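Local coordinates for protein alpha-/beta-galactoside alpha-2,3-sialyltransferase (Photobacterium phosphoreum, PDB 2ZWI) that is an alpha-2,3-sialyltransferase that probably transfers sialic acid from a CMP-activated donor to galactosides, captured here with CMP bound, at residues I240-G245 with K279-A284; A247-Q252 with A284-Q289. All coordinates share one frame; numbering follows the deposited sequence.

Contact 1. Residues I240-G245 with K279-A284. With C5P (cytidine-5'-monophosphate), chain C.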
ATOM      1  N   ILE A 240     -11.322  -0.656  12.422  1.00  9.40           N
ATOM      2  CA  ILE A 240     -11.066  -0.603  10.980  1.00  9.72           C
ATOM      3  C   ILE A 240     -12.265  -1.158  10.213  1.00  9.78           C
ATOM      4  O   ILE A 240     -12.491  -2.359  10.179  1.00  9.41           O
ATOM      5  CB  ILE A 240      -9.760  -1.381  10.586  1.00  9.98           C
ATOM      6  CG1 ILE A 240      -8.533  -0.819  11.321  1.00 10.25           C
ATOM      7  CG2 ILE A 240      -9.536  -1.397   9.049  1.00  9.71           C
ATOM      8  CD1 ILE A 240      -8.420   0.699  11.260  1.00 12.30           C
ATOM      9  N   GLY A 241     -13.029  -0.260   9.602  1.00 10.46           N
ATOM     10  CA  GLY A 241     -14.207  -0.639   8.844  1.00 10.51           C
ATOM     11  C   GLY A 241     -13.901  -1.190   7.460  1.00 11.30           C
ATOM     12  O   GLY A 241     -12.801  -1.005   6.922  1.00 10.31           O
ATOM     13  N   THR A 242     -14.890  -1.869   6.883  1.00 11.17           N
ATOM     14  CA  THR A 242     -14.778  -2.350   5.516  1.00 11.75           C
ATOM     15  C   THR A 242     -15.961  -1.818   4.689  1.00 12.18           C
ATOM     16  O   THR A 242     -16.705  -0.953   5.166  1.00 11.97           O
ATOM     17  CB  THR A 242     -14.632  -3.902   5.456  1.00 11.66           C
ATOM     18  OG1 THR A 242     -14.306  -4.296   4.121  1.00 11.86           O
ATOM     19  CG2 THR A 242     -15.927  -4.609   5.896  1.00 11.84           C
ATOM     20  N   ASN A 243     -16.127  -2.313   3.461  1.00 12.98           N
ATOM     21  CA  ASN A 243     -17.288  -1.950   2.647  1.00 13.90           C
ATOM     22  C   ASN A 243     -18.201  -3.162   2.362  1.00 14.79           C
ATOM     23  O   ASN A 243     -17.918  -4.293   2.801  1.00 14.37           O
ATOM     24  CB  ASN A 243     -16.858  -1.223   1.356  1.00 14.01           C
ATOM     25  CG  ASN A 243     -15.886  -2.035   0.521  1.00 15.78           C
ATOM     26  OD1 ASN A 243     -16.109  -3.215   0.259  1.00 15.64           O
ATOM     27  ND2 ASN A 243     -14.800  -1.405   0.095  1.00 16.79           N
ATOM     28  N   SER A 244     -19.287  -2.932   1.628  1.00 15.15           N
ATOM     29  CA  SER A 244     -20.305  -3.977   1.414  1.00 16.37           C
ATOM     30  C   SER A 244     -19.807  -5.207   0.634  1.00 16.97           C
ATOM     31  O   SER A 244     -20.453  -6.253   0.641  1.00 17.80           O
ATOM     32  CB  SER A 244     -21.553  -3.373   0.764  1.00 16.11           C
ATOM     33  OG  SER A 244     -21.214  -2.739  -0.449  1.00 15.88           O
ATOM     34  N   GLY A 245     -18.656  -5.095  -0.023  1.00 17.44           N
ATOM     35  CA  GLY A 245     -18.034  -6.251  -0.674  1.00 18.45           C
ATOM     36  C   GLY A 245     -17.543  -7.307   0.309  1.00 18.98           C
ATOM     37  O   GLY A 245     -17.308  -8.461  -0.072  1.00 19.63           O
ATOM     38  N   LYS A 279     -12.771   4.277  11.918  1.00 10.11           N
ATOM     39  CA  LYS A 279     -12.182   4.641  10.636  1.00  9.87           C
ATOM     40  C   LYS A 279     -12.843   3.830   9.525  1.00  9.73           C
ATOM     41  O   LYS A 279     -12.548   2.640   9.329  1.00  9.76           O
ATOM     42  CB  LYS A 279     -10.654   4.467  10.649  1.00  9.81           C
ATOM     43  CG  LYS A 279      -9.943   4.812   9.328  1.00 10.64           C
ATOM     44  CD  LYS A 279     -10.556   6.040   8.664  1.00 12.11           C
ATOM     45  CE  LYS A 279      -9.833   6.424   7.390  1.00 10.03           C
ATOM     46  NZ  LYS A 279     -10.067   5.512   6.243  1.00  9.11           N
ATOM     47  N   GLY A 280     -13.758   4.480   8.806  1.00  9.39           N
ATOM     48  CA  GLY A 280     -14.460   3.822   7.709  1.00  9.08           C
ATOM     49  C   GLY A 280     -13.561   3.571   6.508  1.00  8.43           C
ATOM     50  O   GLY A 280     -12.557   4.266   6.304  1.00  7.77           O
ATOM     51  N   HIS A 281     -13.919   2.563   5.722  1.00  8.15           N
ATOM     52  CA  HIS A 281     -13.261   2.295   4.454  1.00  8.67           C
ATOM     53  C   HIS A 281     -13.568   3.466   3.506  1.00  9.33           C
ATOM     54  O   HIS A 281     -14.690   3.941   3.497  1.00  9.62           O
ATOM     55  CB  HIS A 281     -13.794   0.970   3.890  1.00  8.69           C
ATOM     56  CG  HIS A 281     -12.996   0.420   2.747  1.00  9.36           C
ATOM     57  ND1 HIS A 281     -13.005   0.987   1.492  1.00  9.56           N
ATOM     58  CD2 HIS A 281     -12.195  -0.669   2.664  1.00  9.04           C
ATOM     59  CE1 HIS A 281     -12.227   0.281   0.688  1.00 11.58           C
ATOM     60  NE2 HIS A 281     -11.720  -0.728   1.377  1.00  9.52           N
ATOM     61  N   PRO A 282     -12.561   3.958   2.744  1.00 10.22           N
ATOM     62  CA  PRO A 282     -12.717   5.056   1.781  1.00 11.01           C
ATOM     63  C   PRO A 282     -13.881   4.907   0.796  1.00 11.64           C
ATOM     64  O   PRO A 282     -14.461   5.914   0.385  1.00 12.06           O
ATOM     65  CB  PRO A 282     -11.384   5.046   1.034  1.00 10.87           C
ATOM     66  CG  PRO A 282     -10.418   4.597   2.068  1.00 11.51           C
ATOM     67  CD  PRO A 282     -11.157   3.499   2.791  1.00 10.38           C
ATOM     68  N   SER A 283     -14.224   3.681   0.416  1.00 12.45           N
ATOM     69  CA  SER A 283     -15.352   3.490  -0.504  1.00 13.92           C
ATOM     70  C   SER A 283     -16.693   3.088   0.157  1.00 14.37           C
ATOM     71  O   SER A 283     -17.716   3.006  -0.533  1.00 15.04           O
ATOM     72  CB  SER A 283     -14.963   2.541  -1.653  1.00 14.22           C
ATOM     73  OG  SER A 283     -14.836   1.208  -1.199  1.00 17.23           O
ATOM     74  N   ALA A 284     -16.717   2.888   1.481  1.00 13.53           N
ATOM     75  CA  ALA A 284     -17.981   2.548   2.164  1.00 13.19           C
ATOM     76  C   ALA A 284     -18.935   3.751   2.279  1.00 13.34           C
ATOM     77  O   ALA A 284     -18.502   4.897   2.491  1.00 12.36           O
ATOM     78  CB  ALA A 284     -17.727   1.927   3.536  1.00 12.48           C
TER
HETATM   79  O3P C5P C   1      -9.387  -2.916   3.101  1.00 13.32           O
HETATM   80  P   C5P C   1      -8.685  -2.724   1.812  1.00 12.40           P
HETATM   81  O1P C5P C   1      -7.700  -3.842   1.653  1.00 15.01           O
HETATM   82  O2P C5P C   1      -9.704  -2.537   0.720  1.00 13.79           O
HETATM   83  O5' C5P C   1      -7.852  -1.370   1.980  1.00 12.47           O
HETATM   84  C5' C5P C   1      -7.248  -0.708   0.872  1.00 13.08           C
HETATM   85  C4' C5P C   1      -6.839   0.680   1.338  1.00 11.37           C
HETATM   86  O4' C5P C   1      -7.988   1.411   1.806  1.00 12.31           O
HETATM   87  C3' C5P C   1      -5.916   0.622   2.547  1.00 11.25           C
HETATM   88  O3' C5P C   1      -4.555   0.475   2.162  1.00 12.50           O
HETATM   89  C2' C5P C   1      -6.146   1.958   3.204  1.00 10.86           C
HETATM   90  O2' C5P C   1      -5.536   3.002   2.439  1.00 11.33           O
HETATM   91  C1' C5P C   1      -7.628   2.169   2.978  1.00 10.13           C
HETATM   92  N1  C5P C   1      -8.499   1.842   4.115  1.00  9.59           N
HETATM   93  C2  C5P C   1      -8.620   2.789   5.154  1.00 10.05           C
HETATM   94  N3  C5P C   1      -9.447   2.557   6.192  1.00  9.10           N
HETATM   95  C4  C5P C   1     -10.155   1.410   6.262  1.00  8.47           C
HETATM   96  C5  C5P C   1     -10.062   0.456   5.256  1.00  8.66           C
HETATM   97  C6  C5P C   1      -9.212   0.701   4.168  1.00  9.40           C
HETATM   98  O2  C5P C   1      -7.948   3.842   5.129  1.00 10.90           O
HETATM   99  N4  C5P C   1     -10.981   1.223   7.319  1.00  9.36           N
HETATM  100  O   HOH W   1     -16.294   1.148   6.753  1.00  7.00           O
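Gly-241 and Lys-279 meet through the backbone: Gly-241 N donates to Lys-279 O at 3.0 Å, just past the parallel pairing of Ile-240 with Lys-279. CMP uses the same carbonyl. The amino nitrogen N4 of its cytosine gives one bond to Lys-279 O and another to Gly-241 O, each 2.9 Å, so both loops grip it. Lys-279, CG anti to the backbone N, turns at chi2 (39°) and chi4 (72°), which brings NZ back to Gly-280 O at 2.8 Å; NZ also makes a weak bond to cytosine O2 and bonds to Asn-301 O. A water donates to Thr-242 O and accepts from His-281 N.

At the phosphate end, His-281 NE2 donates to CMP O2P at 2.8 Å. Its ND1 accepts from Ser-283 N at 3.1 Å, in the ring plane, and the two bonds fix the imidazole's rotation. Asn-243 ND2 lies over one ring face, with amide and ring planes 64° apart, and makes a weak bond to Ser-283 OG. Asn-243 OD1 accepts from Gly-245 N, an Asx turn.

Apolar packing adds Ala-284 CB against Asn-243 CB, while Pro-282 CD sits 3.4 Å from cytosine N1.

The loops leave neighbouring strands 236-240 and 275-279 of a parallel sheet; strand 317-321 flanks the former, and Ile-240 packs on Phe-305 and Val-325 of helices 305-310 and 325-328.

Contact 2. Residues A247-Q252 with A284-Q289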
ATOM      1  N   ALA A 247     -18.539  -6.946   4.166  1.00 17.46           N
ATOM      2  CA  ALA A 247     -19.472  -7.016   5.308  1.00 17.06           C
ATOM      3  C   ALA A 247     -20.625  -6.013   5.221  1.00 16.34           C
ATOM      4  O   ALA A 247     -20.535  -4.988   4.541  1.00 16.44           O
ATOM      5  CB  ALA A 247     -18.719  -6.851   6.646  1.00 16.61           C
ATOM      6  N   THR A 248     -21.711  -6.312   5.919  1.00 15.55           N
ATOM      7  CA  THR A 248     -22.823  -5.376   5.999  1.00 15.15           C
ATOM      8  C   THR A 248     -22.572  -4.433   7.169  1.00 15.08           C
ATOM      9  O   THR A 248     -21.692  -4.694   7.991  1.00 14.15           O
ATOM     10  CB  THR A 248     -24.150  -6.107   6.215  1.00 15.38           C
ATOM     11  OG1 THR A 248     -24.118  -6.760   7.483  1.00 13.47           O
ATOM     12  CG2 THR A 248     -24.387  -7.149   5.098  1.00 15.57           C
ATOM     13  N   ALA A 249     -23.350  -3.352   7.253  1.00 14.97           N
ATOM     14  CA  ALA A 249     -23.249  -2.449   8.387  1.00 15.25           C
ATOM     15  C   ALA A 249     -23.680  -3.163   9.684  1.00 15.33           C
ATOM     16  O   ALA A 249     -22.996  -3.076  10.701  1.00 14.33           O
ATOM     17  CB  ALA A 249     -24.063  -1.192   8.143  1.00 15.14           C
ATOM     18  N   GLU A 250     -24.803  -3.885   9.624  1.00 15.88           N
ATOM     19  CA  GLU A 250     -25.290  -4.680  10.761  1.00 17.06           C
ATOM     20  C   GLU A 250     -24.217  -5.611  11.331  1.00 15.76           C
ATOM     21  O   GLU A 250     -24.064  -5.714  12.548  1.00 15.79           O
ATOM     22  CB  GLU A 250     -26.528  -5.500  10.353  1.00 17.24           C
ATOM     23  CG  GLU A 250     -27.217  -6.229  11.513  1.00 20.16           C
ATOM     24  CD  GLU A 250     -28.353  -7.146  11.057  1.00 21.48           C
ATOM     25  OE1 GLU A 250     -29.268  -7.426  11.876  1.00 25.98           O
ATOM     26  OE2 GLU A 250     -28.329  -7.586   9.880  1.00 27.37           O
ATOM     27  N   GLN A 251     -23.465  -6.285  10.460  1.00 15.20           N
ATOM     28  CA  GLN A 251     -22.456  -7.248  10.930  1.00 14.16           C
ATOM     29  C   GLN A 251     -21.328  -6.542  11.683  1.00 13.46           C
ATOM     30  O   GLN A 251     -20.871  -7.023  12.720  1.00 12.70           O
ATOM     31  CB  GLN A 251     -21.917  -8.081   9.780  1.00 14.60           C
ATOM     32  CG  GLN A 251     -22.911  -9.130   9.249  1.00 15.26           C
ATOM     33  CD  GLN A 251     -22.492  -9.693   7.901  1.00 16.53           C
ATOM     34  OE1 GLN A 251     -23.036 -10.699   7.443  1.00 19.99           O
ATOM     35  NE2 GLN A 251     -21.521  -9.048   7.258  1.00 14.92           N
ATOM     36  N   GLN A 252     -20.918  -5.378  11.177  1.00 12.03           N
ATOM     37  CA  GLN A 252     -19.932  -4.543  11.863  1.00 11.50           C
ATOM     38  C   GLN A 252     -20.452  -3.934  13.187  1.00 11.12           C
ATOM     39  O   GLN A 252     -19.704  -3.847  14.164  1.00 10.05           O
ATOM     40  CB  GLN A 252     -19.391  -3.475  10.910  1.00 11.17           C
ATOM     41  CG  GLN A 252     -18.522  -4.102   9.805  1.00 10.36           C
ATOM     42  CD  GLN A 252     -18.168  -3.150   8.697  1.00 11.21           C
ATOM     43  OE1 GLN A 252     -17.184  -2.419   8.784  1.00 10.08           O
ATOM     44  NE2 GLN A 252     -18.953  -3.176   7.625  1.00  9.91           N
ATOM     45  N   ALA A 284     -16.717   2.888   1.481  1.00 13.53           N
ATOM     46  CA  ALA A 284     -17.981   2.548   2.164  1.00 13.19           C
ATOM     47  C   ALA A 284     -18.935   3.751   2.279  1.00 13.34           C
ATOM     48  O   ALA A 284     -18.502   4.897   2.491  1.00 12.36           O
ATOM     49  CB  ALA A 284     -17.727   1.927   3.536  1.00 12.48           C
ATOM     50  N   THR A 285     -20.230   3.464   2.149  1.00 13.48           N
ATOM     51  CA  THR A 285     -21.264   4.497   2.217  0.50 14.14           C
ATOM     52  C   THR A 285     -22.275   4.218   3.335  1.00 14.15           C
ATOM     53  O   THR A 285     -23.295   4.900   3.451  1.00 14.43           O
ATOM     54  CB  THR A 285     -21.948   4.710   0.833  0.50 14.25           C
ATOM     55  OG1 THR A 285     -23.324   5.071   1.005  0.50 15.78           O
ATOM     56  CG2 THR A 285     -21.875   3.455   0.002  0.50 14.41           C
ATOM     57  N   TYR A 286     -21.992   3.216   4.164  1.00 13.98           N
ATOM     58  CA  TYR A 286     -22.842   2.950   5.325  1.00 14.27           C
ATOM     59  C   TYR A 286     -22.211   3.345   6.673  1.00 14.88           C
ATOM     60  O   TYR A 286     -22.701   2.916   7.718  1.00 15.38           O
ATOM     61  CB  TYR A 286     -23.346   1.485   5.353  1.00 13.73           C
ATOM     62  CG  TYR A 286     -22.286   0.386   5.215  1.00 12.89           C
ATOM     63  CD1 TYR A 286     -20.983   0.555   5.694  1.00 12.65           C
ATOM     64  CD2 TYR A 286     -22.614  -0.839   4.645  1.00 12.48           C
ATOM     65  CE1 TYR A 286     -20.040  -0.465   5.587  1.00 10.99           C
ATOM     66  CE2 TYR A 286     -21.685  -1.855   4.532  1.00 11.48           C
ATOM     67  CZ  TYR A 286     -20.396  -1.654   4.995  1.00 11.10           C
ATOM     68  OH  TYR A 286     -19.482  -2.663   4.887  1.00 12.00           O
ATOM     69  N   ASN A 287     -21.149   4.156   6.651  1.00 14.87           N
ATOM     70  CA  ASN A 287     -20.403   4.517   7.872  1.00 16.01           C
ATOM     71  C   ASN A 287     -21.202   5.234   8.972  1.00 17.14           C
ATOM     72  O   ASN A 287     -20.971   4.998  10.160  1.00 16.66           O
ATOM     73  CB  ASN A 287     -19.159   5.358   7.549  1.00 15.49           C
ATOM     74  CG  ASN A 287     -18.182   4.651   6.635  1.00 16.13           C
ATOM     75  OD1 ASN A 287     -17.534   5.290   5.805  1.00 17.81           O
ATOM     76  ND2 ASN A 287     -18.073   3.339   6.771  1.00 13.58           N
ATOM     77  N   GLN A 288     -22.115   6.125   8.584  1.00 18.61           N
ATOM     78  CA  GLN A 288     -22.923   6.838   9.575  1.00 20.52           C
ATOM     79  C   GLN A 288     -23.807   5.897  10.409  1.00 21.07           C
ATOM     80  O   GLN A 288     -23.981   6.132  11.606  1.00 21.96           O
ATOM     81  CB  GLN A 288     -23.747   7.964   8.936  1.00 20.82           C
ATOM     82  CG  GLN A 288     -24.197   9.049   9.942  1.00 23.33           C
ATOM     83  CD  GLN A 288     -23.025   9.714  10.665  1.00 25.96           C
ATOM     84  OE1 GLN A 288     -22.113  10.246  10.035  1.00 27.28           O
ATOM     85  NE2 GLN A 288     -23.051   9.680  11.993  1.00 27.64           N
ATOM     86  N   GLN A 289     -24.337   4.839   9.784  1.00 21.69           N
ATOM     87  CA  GLN A 289     -25.148   3.819  10.471  1.00 22.41           C
ATOM     88  C   GLN A 289     -24.378   3.137  11.615  1.00 22.22           C
ATOM     89  O   GLN A 289     -24.908   2.954  12.723  1.00 22.30           O
ATOM     90  CB  GLN A 289     -25.602   2.728   9.495  1.00 22.42           C
ATOM     91  CG  GLN A 289     -26.517   3.168   8.350  1.00 24.78           C
ATOM     92  CD  GLN A 289     -27.012   1.994   7.509  1.00 24.04           C
ATOM     93  OE1 GLN A 289     -28.042   2.080   6.832  1.00 28.13           O
ATOM     94  NE2 GLN A 289     -26.293   0.893   7.561  1.00 25.80           N
TER
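Tyr-286 OH donates to Ala-247 O at 2.6 Å, and Gln-252 NE2 gives the same hydroxyl a weak bond at 2.8 Å. Both lengths carry some doubt, because the hydroxyl sits too close to the Asn-243 backbone. Gln-252 NE2 also makes a nearly straight bond to Thr-248 O at 3.2 Å, from above the carbonyl plane. Its OE1 accepts from Thr-242 N, so both ends of the amide are held, and the amide plane stands 74° from that of the phenol ring.

These bonds gather at the starts of two helices that follow adjacent strands of the nucleotide-binding half of this GT-B fold. Thr-248 is the N-cap of helix 249-259, with OG1 accepting from Gln-251 N at 3.1 Å, and Tyr-286 occupies the N-cap position of helix 287-294.

With CG between backbone N and carbonyl carbon (chi1 52°), the Tyr-286 ring reaches across to Ala-249, whose CB lies over one face as a CH-pi contact, 4.1 Å from the centroid and 27° off the normal. Gln-289 NE2 comes within 3.1 Å of Ala-249 CB, doubtfully short for this exposed amide. Ile-290, further along, packs on both Ala-249 and Gln-252.

In the fold
From the N terminus, the chain first builds the seven-stranded sheet domain; both contacts lie later, in the six-stranded one. Strand 236-240 runs into loop 240-245, then into 247-252 at the start of helix 249-259. The chain returns through strand 275-279, where 279-284 closes contact 1 over a loop of 33 residues, and 284-289 then closes contact 2 over one of 31. The two closures cross, sharing Ala-284, with centres about 8 Å apart. Thr-242 of contact 1 meets both Gln-252 and Tyr-286 of contact 2; its O is a possible, more distant acceptor for the less surely placed Tyr-286 hydroxyl, competing with Ala-247 O. The CMP-binding loops are thereby tied to the helix starts.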